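Local coordinates for RabGDI protein (Plasmodium falciparum 3D7, PDB 3P1W), which probably acts as a Rab GDP-dissociation inhibitor, binding Rab GTPases and slowing their release of GDP in vesicle transport, at residues L156-Y170 / I195-L209. Numbering follows the deposited sequence.
Sequences LSLMEKNRCKNFYQY and IYKHFNLCQLTIDFL
Glu160 and Phe167 both carry CG anti to the backbone N (chi1 -173° and 178°), which directs the carboxylate from helix 158-170 toward Cys202 and the ring toward Phe199. A further bend at chi2 of Glu160 brings OE1 to the start of helix 203-209, where it accepts from Cys202 N at 2.8 Å, nearly straight at 165°, and from Thr205 OG1, at a distance so short (2.5 Å) that its exact length is doubtful. Cys202 is the N-cap residue of this helix, and its own backbone N-H is taken up by a side chain from across the contact. The other oxygen, Glu160 OE2, is held side-on by Arg163 through NE (3.0 Å) and NH2, a salt bridge that should help fix the carboxylate's rotation. Two turns beyond Glu160, the edge of Phe167 meets the face of Phe199 in a T-shaped pair, centroids 5.4 Å apart, while Leu201 CD1 lies over a Phe167 face, 4.2 Å from its centroid. Phe199 precedes the Schellman turn at Asn200, and its CZ packs 3.4 Å from Tyr170 CG. Helix 158-173 packs against the turn joining helices 192-198 and 203-213; helix 226-243 touches Phe167 and Tyr168, helix 147-151 meets Tyr168, and strand 117-129 packs on Phe208.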
ATOM      1  N   LEU A 156      17.529   2.535 -20.405  1.00 36.79           N
ATOM      2  CA  LEU A 156      17.444   3.487 -21.497  1.00 38.26           C
ATOM      3  C   LEU A 156      18.621   3.288 -22.455  1.00 39.97           C
ATOM      4  O   LEU A 156      19.733   3.076 -22.017  1.00 40.02           O
ATOM      5  CB  LEU A 156      17.493   4.901 -20.913  1.00 38.34           C
ATOM      6  CG  LEU A 156      16.480   5.239 -19.812  1.00 37.95           C
ATOM      7  CD1 LEU A 156      16.850   6.550 -19.126  1.00 38.78           C
ATOM      8  CD2 LEU A 156      15.085   5.286 -20.384  1.00 37.38           C
ATOM      9  N   SER A 157      18.362   3.351 -23.750  1.00 41.77           N
ATOM     10  CA  SER A 157      19.450   3.409 -24.746  1.00 43.71           C
ATOM     11  C   SER A 157      20.345   4.624 -24.508  1.00 44.81           C
ATOM     12  O   SER A 157      19.918   5.590 -23.879  1.00 44.72           O
ATOM     13  CB  SER A 157      18.840   3.553 -26.126  1.00 45.18           C
ATOM     14  OG  SER A 157      18.362   4.886 -26.301  1.00 47.25           O
ATOM     15  N   LEU A 158      21.550   4.616 -25.091  0.50 45.59           N
ATOM     16  CA  LEU A 158      22.540   5.672 -24.865  0.50 46.20           C
ATOM     17  C   LEU A 158      21.965   7.076 -25.060  0.50 46.75           C
ATOM     18  O   LEU A 158      22.272   7.979 -24.293  0.50 46.22           O
ATOM     19  CB  LEU A 158      23.751   5.485 -25.797  0.50 47.84           C
ATOM     20  CG  LEU A 158      25.041   6.190 -25.369  0.50 48.39           C
ATOM     21  CD1 LEU A 158      25.531   5.649 -24.034  0.50 47.00           C
ATOM     22  CD2 LEU A 158      26.127   6.041 -26.442  0.50 50.79           C
ATOM     23  N   MET A 159      21.395   7.925 -25.692  0.50 49.52           N
ATOM     24  CA  MET A 159      20.518   8.810 -26.443  0.50 50.38           C
ATOM     25  C   MET A 159      19.250   8.991 -25.626  0.50 49.06           C
ATOM     26  O   MET A 159      18.944  10.108 -25.224  0.50 49.29           O
ATOM     27  CB  MET A 159      20.195   8.244 -27.826  0.50 51.06           C
ATOM     28  N   GLU A 160      18.521   7.904 -25.352  1.00 47.61           N
ATOM     29  CA  GLU A 160      17.359   8.011 -24.460  1.00 46.71           C
ATOM     30  C   GLU A 160      17.798   8.458 -23.066  1.00 46.26           C
ATOM     31  O   GLU A 160      17.059   9.155 -22.375  1.00 46.64           O
ATOM     32  CB  GLU A 160      16.590   6.688 -24.400  1.00 45.25           C
ATOM     33  CG  GLU A 160      15.270   6.758 -23.626  1.00 45.48           C
ATOM     34  CD  GLU A 160      14.144   7.439 -24.383  1.00 47.05           C
ATOM     35  OE1 GLU A 160      13.025   7.483 -23.823  1.00 44.84           O
ATOM     36  OE2 GLU A 160      14.364   7.943 -25.516  1.00 49.42           O
ATOM     37  N   LYS A 161      19.011   8.086 -22.672  1.00 46.73           N
ATOM     38  CA  LYS A 161      19.568   8.508 -21.390  1.00 46.73           C
ATOM     39  C   LYS A 161      19.613  10.029 -21.273  1.00 47.96           C
ATOM     40  O   LYS A 161      19.209  10.589 -20.255  1.00 47.68           O
ATOM     41  CB  LYS A 161      20.963   7.910 -21.196  1.00 47.29           C
ATOM     42  CG  LYS A 161      20.932   6.396 -21.059  1.00 46.96           C
ATOM     43  CD  LYS A 161      22.300   5.753 -20.975  1.00 47.83           C
ATOM     44  CE  LYS A 161      22.157   4.229 -20.909  1.00 46.49           C
ATOM     45  NZ  LYS A 161      23.123   3.610 -19.983  1.00 47.46           N
ATOM     46  N   ASN A 162      20.097  10.685 -22.326  1.00 49.79           N
ATOM     47  CA  ASN A 162      20.195  12.145 -22.354  1.00 51.31           C
ATOM     48  C   ASN A 162      18.804  12.761 -22.283  1.00 50.18           C
ATOM     49  O   ASN A 162      18.578  13.719 -21.552  1.00 50.61           O
ATOM     50  CB  ASN A 162      20.900  12.653 -23.635  1.00 53.61           C
ATOM     51  CG  ASN A 162      22.329  12.144 -23.783  1.00 55.98           C
ATOM     52  OD1 ASN A 162      23.276  12.932 -23.800  1.00 62.25           O
ATOM     53  ND2 ASN A 162      22.490  10.827 -23.939  1.00 58.51           N
ATOM     54  N   ARG A 163      17.879  12.202 -23.057  1.00 49.13           N
ATOM     55  CA  ARG A 163      16.503  12.692 -23.100  1.00 48.80           C
ATOM     56  C   ARG A 163      15.838  12.587 -21.719  1.00 46.16           C
ATOM     57  O   ARG A 163      15.214  13.537 -21.252  1.00 45.42           O
ATOM     58  CB  ARG A 163      15.689  11.932 -24.161  1.00 49.04           C
ATOM     59  CG  ARG A 163      16.238  12.095 -25.569  1.00 52.48           C
ATOM     60  CD  ARG A 163      15.204  11.840 -26.670  1.00 54.61           C
ATOM     61  NE  ARG A 163      15.078  10.429 -27.049  1.00 54.79           N
ATOM     62  CZ  ARG A 163      15.718   9.836 -28.061  1.00 57.68           C
ATOM     63  NH1 ARG A 163      16.583  10.501 -28.819  1.00 57.63           N
ATOM     64  NH2 ARG A 163      15.505   8.545 -28.309  1.00 57.43           N
ATOM     65  N   CYS A 164      15.998  11.440 -21.058  1.00 44.05           N
ATOM     66  CA  CYS A 164      15.439  11.261 -19.715  1.00 41.97           C
ATOM     67  C   CYS A 164      16.118  12.186 -18.688  1.00 42.14           C
ATOM     68  O   CYS A 164      15.454  12.720 -17.799  1.00 40.32           O
ATOM     69  CB  CYS A 164      15.542   9.802 -19.266  1.00 40.62           C
ATOM     70  SG  CYS A 164      14.361   9.411 -17.980  1.00 40.18           S
ATOM     71  N   LYS A 165      17.427  12.417 -18.841  1.00 43.12           N
ATOM     72  CA  LYS A 165      18.136  13.385 -17.990  1.00 44.18           C
ATOM     73  C   LYS A 165      17.488  14.756 -18.138  1.00 45.12           C
ATOM     74  O   LYS A 165      17.232  15.426 -17.145  1.00 45.04           O
ATOM     75  CB  LYS A 165      19.638  13.464 -18.309  1.00 45.78           C
ATOM     76  CG  LYS A 165      20.396  14.592 -17.537  1.00 48.64           C
ATOM     77  CD  LYS A 165      21.804  14.953 -18.105  1.00 52.62           C
ATOM     78  CE  LYS A 165      21.801  15.417 -19.581  1.00 54.83           C
ATOM     79  NZ  LYS A 165      22.207  16.857 -19.833  1.00 56.48           N
ATOM     80  N   ASN A 166      17.210  15.154 -19.375  1.00 46.59           N
ATOM     81  CA  ASN A 166      16.600  16.455 -19.658  1.00 47.72           C
ATOM     82  C   ASN A 166      15.205  16.535 -19.042  1.00 46.14           C
ATOM     83  O   ASN A 166      14.811  17.564 -18.479  1.00 46.07           O
ATOM     84  CB  ASN A 166      16.530  16.717 -21.173  1.00 49.21           C
ATOM     85  CG  ASN A 166      17.910  16.932 -21.809  1.00 52.21           C
ATOM     86  OD1 ASN A 166      18.826  17.492 -21.194  1.00 53.73           O
ATOM     87  ND2 ASN A 166      18.055  16.494 -23.064  1.00 53.00           N
ATOM     88  N   PHE A 167      14.467  15.433 -19.120  1.00 43.75           N
ATOM     89  CA  PHE A 167      13.140  15.374 -18.527  1.00 42.53           C
ATOM     90  C   PHE A 167      13.211  15.559 -17.014  1.00 41.99           C
ATOM     91  O   PHE A 167      12.489  16.366 -16.451  1.00 42.37           O
ATOM     92  CB  PHE A 167      12.457  14.057 -18.885  1.00 40.95           C
ATOM     93  CG  PHE A 167      11.106  13.900 -18.272  1.00 39.59           C
ATOM     94  CD1 PHE A 167      10.070  14.734 -18.647  1.00 40.38           C
ATOM     95  CD2 PHE A 167      10.866  12.919 -17.325  1.00 38.31           C
ATOM     96  CE1 PHE A 167       8.804  14.601 -18.084  1.00 41.12           C
ATOM     97  CE2 PHE A 167       9.599  12.779 -16.762  1.00 36.51           C
ATOM     98  CZ  PHE A 167       8.574  13.635 -17.149  1.00 38.87           C
ATOM     99  N   TYR A 168      14.084  14.812 -16.351  1.00 41.75           N
ATOM    100  CA  TYR A 168      14.228  14.954 -14.905  1.00 41.15           C
ATOM    101  C   TYR A 168      14.695  16.354 -14.495  1.00 43.05           C
ATOM    102  O   TYR A 168      14.237  16.888 -13.493  1.00 43.47           O
ATOM    103  CB  TYR A 168      15.158  13.888 -14.336  1.00 40.25           C
ATOM    104  CG  TYR A 168      14.493  12.536 -14.081  1.00 38.45           C
ATOM    105  CD1 TYR A 168      13.112  12.348 -14.207  1.00 39.50           C
ATOM    106  CD2 TYR A 168      15.241  11.468 -13.643  1.00 38.79           C
ATOM    107  CE1 TYR A 168      12.525  11.102 -13.935  1.00 38.66           C
ATOM    108  CE2 TYR A 168      14.676  10.241 -13.378  1.00 37.89           C
ATOM    109  CZ  TYR A 168      13.323  10.049 -13.517  1.00 37.91           C
ATOM    110  OH  TYR A 168      12.784   8.793 -13.230  1.00 34.79           O
ATOM    111  N   GLN A 169      15.608  16.938 -15.258  1.00 44.18           N
ATOM    112  CA  GLN A 169      16.023  18.319 -15.003  1.00 46.02           C
ATOM    113  C   GLN A 169      14.822  19.263 -15.065  1.00 46.95           C
ATOM    114  O   GLN A 169      14.609  20.055 -14.149  1.00 48.39           O
ATOM    115  CB  GLN A 169      17.131  18.750 -15.969  0.50 47.17           C
ATOM    116  CG  GLN A 169      18.475  18.129 -15.646  0.50 46.29           C
ATOM    117  CD  GLN A 169      19.553  18.527 -16.636  0.50 46.54           C
ATOM    118  OE1 GLN A 169      19.335  19.381 -17.490  0.50 47.39           O
ATOM    119  NE2 GLN A 169      20.719  17.909 -16.526  0.50 45.53           N
ATOM    120  N   TYR A 170      14.026  19.142 -16.123  1.00 47.01           N
ATOM    121  CA  TYR A 170      12.796  19.931 -16.269  1.00 47.64           C
ATOM    122  C   TYR A 170      11.858  19.786 -15.075  1.00 46.64           C
ATOM    123  O   TYR A 170      11.426  20.788 -14.501  1.00 46.69           O
ATOM    124  CB  TYR A 170      12.057  19.532 -17.550  1.00 47.33           C
ATOM    125  CG  TYR A 170      10.749  20.276 -17.795  1.00 47.83           C
ATOM    126  CD1 TYR A 170      10.743  21.618 -18.186  1.00 49.40           C
ATOM    127  CD2 TYR A 170       9.528  19.623 -17.690  1.00 45.74           C
ATOM    128  CE1 TYR A 170       9.536  22.295 -18.433  1.00 49.46           C
ATOM    129  CE2 TYR A 170       8.325  20.283 -17.930  1.00 46.60           C
ATOM    130  CZ  TYR A 170       8.336  21.621 -18.309  1.00 48.91           C
ATOM    131  OH  TYR A 170       7.131  22.251 -18.541  1.00 48.95           O
ATOM    132  N   ILE A 195       3.548  16.126 -23.088  1.00 45.60           N
ATOM    133  CA  ILE A 195       4.804  16.471 -22.409  1.00 45.42           C
ATOM    134  C   ILE A 195       5.893  15.428 -22.686  1.00 44.76           C
ATOM    135  O   ILE A 195       7.040  15.781 -22.938  1.00 45.16           O
ATOM    136  CB  ILE A 195       4.639  16.612 -20.884  1.00 44.53           C
ATOM    137  CG1 ILE A 195       3.720  17.785 -20.528  1.00 45.73           C
ATOM    138  CG2 ILE A 195       6.015  16.789 -20.220  1.00 44.98           C
ATOM    139  CD1 ILE A 195       4.278  19.157 -20.914  1.00 48.72           C
ATOM    140  N   TYR A 196       5.538  14.142 -22.631  1.00 43.76           N
ATOM    141  CA  TYR A 196       6.489  13.085 -22.976  1.00 43.09           C
ATOM    142  C   TYR A 196       7.024  13.274 -24.402  1.00 45.42           C
ATOM    143  O   TYR A 196       8.230  13.244 -24.628  1.00 45.24           O
ATOM    144  CB  TYR A 196       5.841  11.703 -22.868  1.00 41.63           C
ATOM    145  CG  TYR A 196       5.633  11.149 -21.465  1.00 37.73           C
ATOM    146  CD1 TYR A 196       6.575  11.336 -20.450  1.00 36.19           C
ATOM    147  CD2 TYR A 196       4.505  10.383 -21.173  1.00 37.63           C
ATOM    148  CE1 TYR A 196       6.397  10.776 -19.166  1.00 34.86           C
ATOM    149  CE2 TYR A 196       4.308   9.827 -19.900  1.00 34.34           C
ATOM    150  CZ  TYR A 196       5.246  10.036 -18.895  1.00 34.06           C
ATOM    151  OH  TYR A 196       5.038   9.470 -17.640  1.00 33.81           O
ATOM    152  N   LYS A 197       6.105  13.436 -25.349  1.00 47.54           N
ATOM    153  CA  LYS A 197       6.450  13.670 -26.762  1.00 49.82           C
ATOM    154  C   LYS A 197       7.328  14.900 -26.964  1.00 51.16           C
ATOM    155  O   LYS A 197       8.160  14.913 -27.868  1.00 52.95           O
ATOM    156  CB  LYS A 197       5.181  13.802 -27.624  1.00 51.14           C
ATOM    157  CG  LYS A 197       4.443  12.477 -27.834  1.00 51.78           C
ATOM    158  CD  LYS A 197       3.092  12.674 -28.541  1.00 54.88           C
ATOM    159  N   HIS A 198       7.152  15.923 -26.129  1.00 50.98           N
ATOM    160  CA  HIS A 198       8.014  17.101 -26.198  1.00 52.50           C
ATOM    161  C   HIS A 198       9.461  16.715 -25.892  1.00 51.82           C
ATOM    162  O   HIS A 198      10.376  17.202 -26.544  1.00 52.05           O
ATOM    163  CB  HIS A 198       7.561  18.221 -25.254  1.00 52.79           C
ATOM    164  CG  HIS A 198       8.495  19.393 -25.233  1.00 54.39           C
ATOM    165  ND1 HIS A 198       8.488  20.367 -26.211  1.00 56.96           N
ATOM    166  CD2 HIS A 198       9.487  19.729 -24.375  1.00 54.25           C
ATOM    167  CE1 HIS A 198       9.426  21.259 -25.947  1.00 57.06           C
ATOM    168  NE2 HIS A 198      10.053  20.894 -24.844  1.00 55.92           N
ATOM    169  N   PHE A 199       9.660  15.826 -24.914  1.00 49.20           N
ATOM    170  CA  PHE A 199      11.014  15.348 -24.605  1.00 48.82           C
ATOM    171  C   PHE A 199      11.428  14.144 -25.454  1.00 48.32           C
ATOM    172  O   PHE A 199      12.529  13.628 -25.291  1.00 48.50           O
ATOM    173  CB  PHE A 199      11.147  15.034 -23.116  1.00 47.58           C
ATOM    174  CG  PHE A 199      11.154  16.253 -22.252  1.00 47.28           C
ATOM    175  CD1 PHE A 199       9.982  16.729 -21.692  1.00 46.62           C
ATOM    176  CD2 PHE A 199      12.334  16.942 -22.027  1.00 48.85           C
ATOM    177  CE1 PHE A 199       9.982  17.874 -20.898  1.00 48.43           C
ATOM    178  CE2 PHE A 199      12.346  18.092 -21.244  1.00 50.60           C
ATOM    179  CZ  PHE A 199      11.166  18.559 -20.677  1.00 48.90           C
ATOM    180  N   ASN A 200      10.552  13.719 -26.363  1.00 48.50           N
ATOM    181  CA  ASN A 200      10.814  12.597 -27.259  1.00 48.76           C
ATOM    182  C   ASN A 200      11.184  11.306 -26.502  1.00 46.65           C
ATOM    183  O   ASN A 200      12.078  10.560 -26.917  1.00 46.48           O
ATOM    184  CB  ASN A 200      11.895  12.969 -28.288  1.00 51.37           C
ATOM    185  CG  ASN A 200      11.584  12.444 -29.685  1.00 54.09           C
ATOM    186  OD1 ASN A 200      11.102  11.320 -29.852  1.00 56.73           O
ATOM    187  ND2 ASN A 200      11.847  13.261 -30.691  1.00 58.48           N
ATOM    188  N   LEU A 201      10.497  11.055 -25.387  1.00 44.61           N
ATOM    189  CA  LEU A 201      10.712   9.817 -24.619  1.00 42.87           C
ATOM    190  C   LEU A 201      10.021   8.627 -25.303  1.00 42.56           C
ATOM    191  O   LEU A 201       8.907   8.768 -25.795  1.00 42.66           O
ATOM    192  CB  LEU A 201      10.202   9.990 -23.186  1.00 41.09           C
ATOM    193  CG  LEU A 201      10.841  11.095 -22.338  1.00 41.13           C
ATOM    194  CD1 LEU A 201      10.363  11.031 -20.902  1.00 40.06           C
ATOM    195  CD2 LEU A 201      12.372  11.050 -22.368  1.00 39.78           C
ATOM    196  N   CYS A 202      10.685   7.461 -25.326  1.00 42.35           N
ATOM    197  CA  CYS A 202      10.109   6.238 -25.921  1.00 42.30           C
ATOM    198  C   CYS A 202       9.166   5.469 -24.960  1.00 40.52           C
ATOM    199  O   CYS A 202       9.083   5.785 -23.774  1.00 37.34           O
ATOM    200  CB  CYS A 202      11.220   5.300 -26.387  1.00 43.19           C
ATOM    201  SG  CYS A 202      11.980   4.368 -25.064  0.50 42.46           S
ATOM    202  N   GLN A 203       8.487   4.457 -25.499  1.00 40.13           N
ATOM    203  CA  GLN A 203       7.414   3.783 -24.799  1.00 39.89           C
ATOM    204  C   GLN A 203       7.883   3.122 -23.500  1.00 37.28           C
ATOM    205  O   GLN A 203       7.236   3.280 -22.472  1.00 36.17           O
ATOM    206  CB  GLN A 203       6.713   2.759 -25.712  1.00 40.79           C
ATOM    207  CG  GLN A 203       5.511   2.046 -25.074  1.00 43.33           C
ATOM    208  CD  GLN A 203       4.560   3.006 -24.350  1.00 46.75           C
ATOM    209  OE1 GLN A 203       4.256   4.090 -24.861  1.00 51.95           O
ATOM    210  NE2 GLN A 203       4.098   2.614 -23.154  1.00 45.07           N
ATOM    211  N   LEU A 204       8.999   2.399 -23.548  1.00 36.40           N
ATOM    212  CA  LEU A 204       9.557   1.766 -22.360  1.00 33.88           C
ATOM    213  C   LEU A 204       9.904   2.792 -21.283  1.00 33.00           C
ATOM    214  O   LEU A 204       9.715   2.540 -20.086  1.00 30.99           O
ATOM    215  CB  LEU A 204      10.778   0.908 -22.732  1.00 34.62           C
ATOM    216  CG  LEU A 204      10.441  -0.397 -23.474  1.00 34.77           C
ATOM    217  CD1 LEU A 204      11.711  -1.021 -24.108  1.00 37.76           C
ATOM    218  CD2 LEU A 204       9.712  -1.388 -22.561  1.00 32.52           C
ATOM    219  N   THR A 205      10.357   3.978 -21.692  1.00 32.59           N
ATOM    220  CA  THR A 205      10.622   5.053 -20.726  1.00 31.85           C
ATOM    221  C   THR A 205       9.339   5.516 -20.059  1.00 30.92           C
ATOM    222  O   THR A 205       9.286   5.652 -18.834  1.00 28.78           O
ATOM    223  CB  THR A 205      11.301   6.255 -21.388  1.00 33.75           C
ATOM    224  OG1 THR A 205      12.436   5.788 -22.108  1.00 34.13           O
ATOM    225  CG2 THR A 205      11.748   7.288 -20.335  1.00 32.62           C
ATOM    226  N   ILE A 206       8.319   5.746 -20.882  1.00 30.86           N
ATOM    227  CA  ILE A 206       6.976   6.113 -20.432  1.00 30.75           C
ATOM    228  C   ILE A 206       6.437   5.055 -19.460  1.00 29.26           C
ATOM    229  O   ILE A 206       5.847   5.386 -18.421  1.00 27.99           O
ATOM    230  CB  ILE A 206       6.018   6.303 -21.641  1.00 31.57           C
ATOM    231  CG1 ILE A 206       6.402   7.580 -22.411  1.00 35.27           C
ATOM    232  CG2 ILE A 206       4.566   6.395 -21.181  1.00 32.12           C
ATOM    233  CD1 ILE A 206       5.851   7.674 -23.839  1.00 36.31           C
ATOM    234  N   ASP A 207       6.674   3.791 -19.792  1.00 28.12           N
ATOM    235  CA  ASP A 207       6.262   2.686 -18.935  1.00 27.39           C
ATOM    236  C   ASP A 207       6.778   2.793 -17.515  1.00 25.59           C
ATOM    237  O   ASP A 207       5.977   2.713 -16.572  1.00 24.17           O
ATOM    238  CB  ASP A 207       6.729   1.355 -19.510  1.00 28.21           C
ATOM    239  CG  ASP A 207       6.018   0.988 -20.779  1.00 31.66           C
ATOM    240  OD1 ASP A 207       4.986   1.627 -21.088  1.00 33.87           O
ATOM    241  OD2 ASP A 207       6.520   0.059 -21.470  1.00 33.64           O
ATOM    242  N   PHE A 208       8.095   2.941 -17.327  1.00 24.62           N
ATOM    243  CA  PHE A 208       8.611   2.971 -15.947  1.00 24.07           C
ATOM    244  C   PHE A 208       8.341   4.314 -15.283  1.00 24.19           C
ATOM    245  O   PHE A 208       8.130   4.373 -14.067  1.00 22.22           O
ATOM    246  CB  PHE A 208      10.087   2.542 -15.820  1.00 24.64           C
ATOM    247  CG  PHE A 208      11.096   3.624 -16.158  1.00 26.30           C
ATOM    248  CD1 PHE A 208      11.369   4.643 -15.259  1.00 29.41           C
ATOM    249  CD2 PHE A 208      11.805   3.576 -17.349  1.00 30.20           C
ATOM    250  CE1 PHE A 208      12.310   5.625 -15.563  1.00 31.13           C
ATOM    251  CE2 PHE A 208      12.746   4.550 -17.656  1.00 30.33           C
ATOM    252  CZ  PHE A 208      12.993   5.574 -16.767  1.00 30.16           C
ATOM    253  N   LEU A 209       8.335   5.400 -16.061  1.00 24.61           N
ATOM    254  CA  LEU A 209       7.958   6.692 -15.460  1.00 25.64           C
ATOM    255  C   LEU A 209       6.549   6.669 -14.880  1.00 24.54           C
ATOM    256  O   LEU A 209       6.325   7.128 -13.764  1.00 24.29           O
ATOM    257  CB  LEU A 209       8.083   7.834 -16.468  1.00 26.58           C
ATOM    258  CG  LEU A 209       9.539   8.177 -16.766  1.00 29.50           C
ATOM    259  CD1 LEU A 209       9.647   9.138 -17.937  1.00 30.71           C
ATOM    260  CD2 LEU A 209      10.176   8.733 -15.514  1.00 30.75           C
TER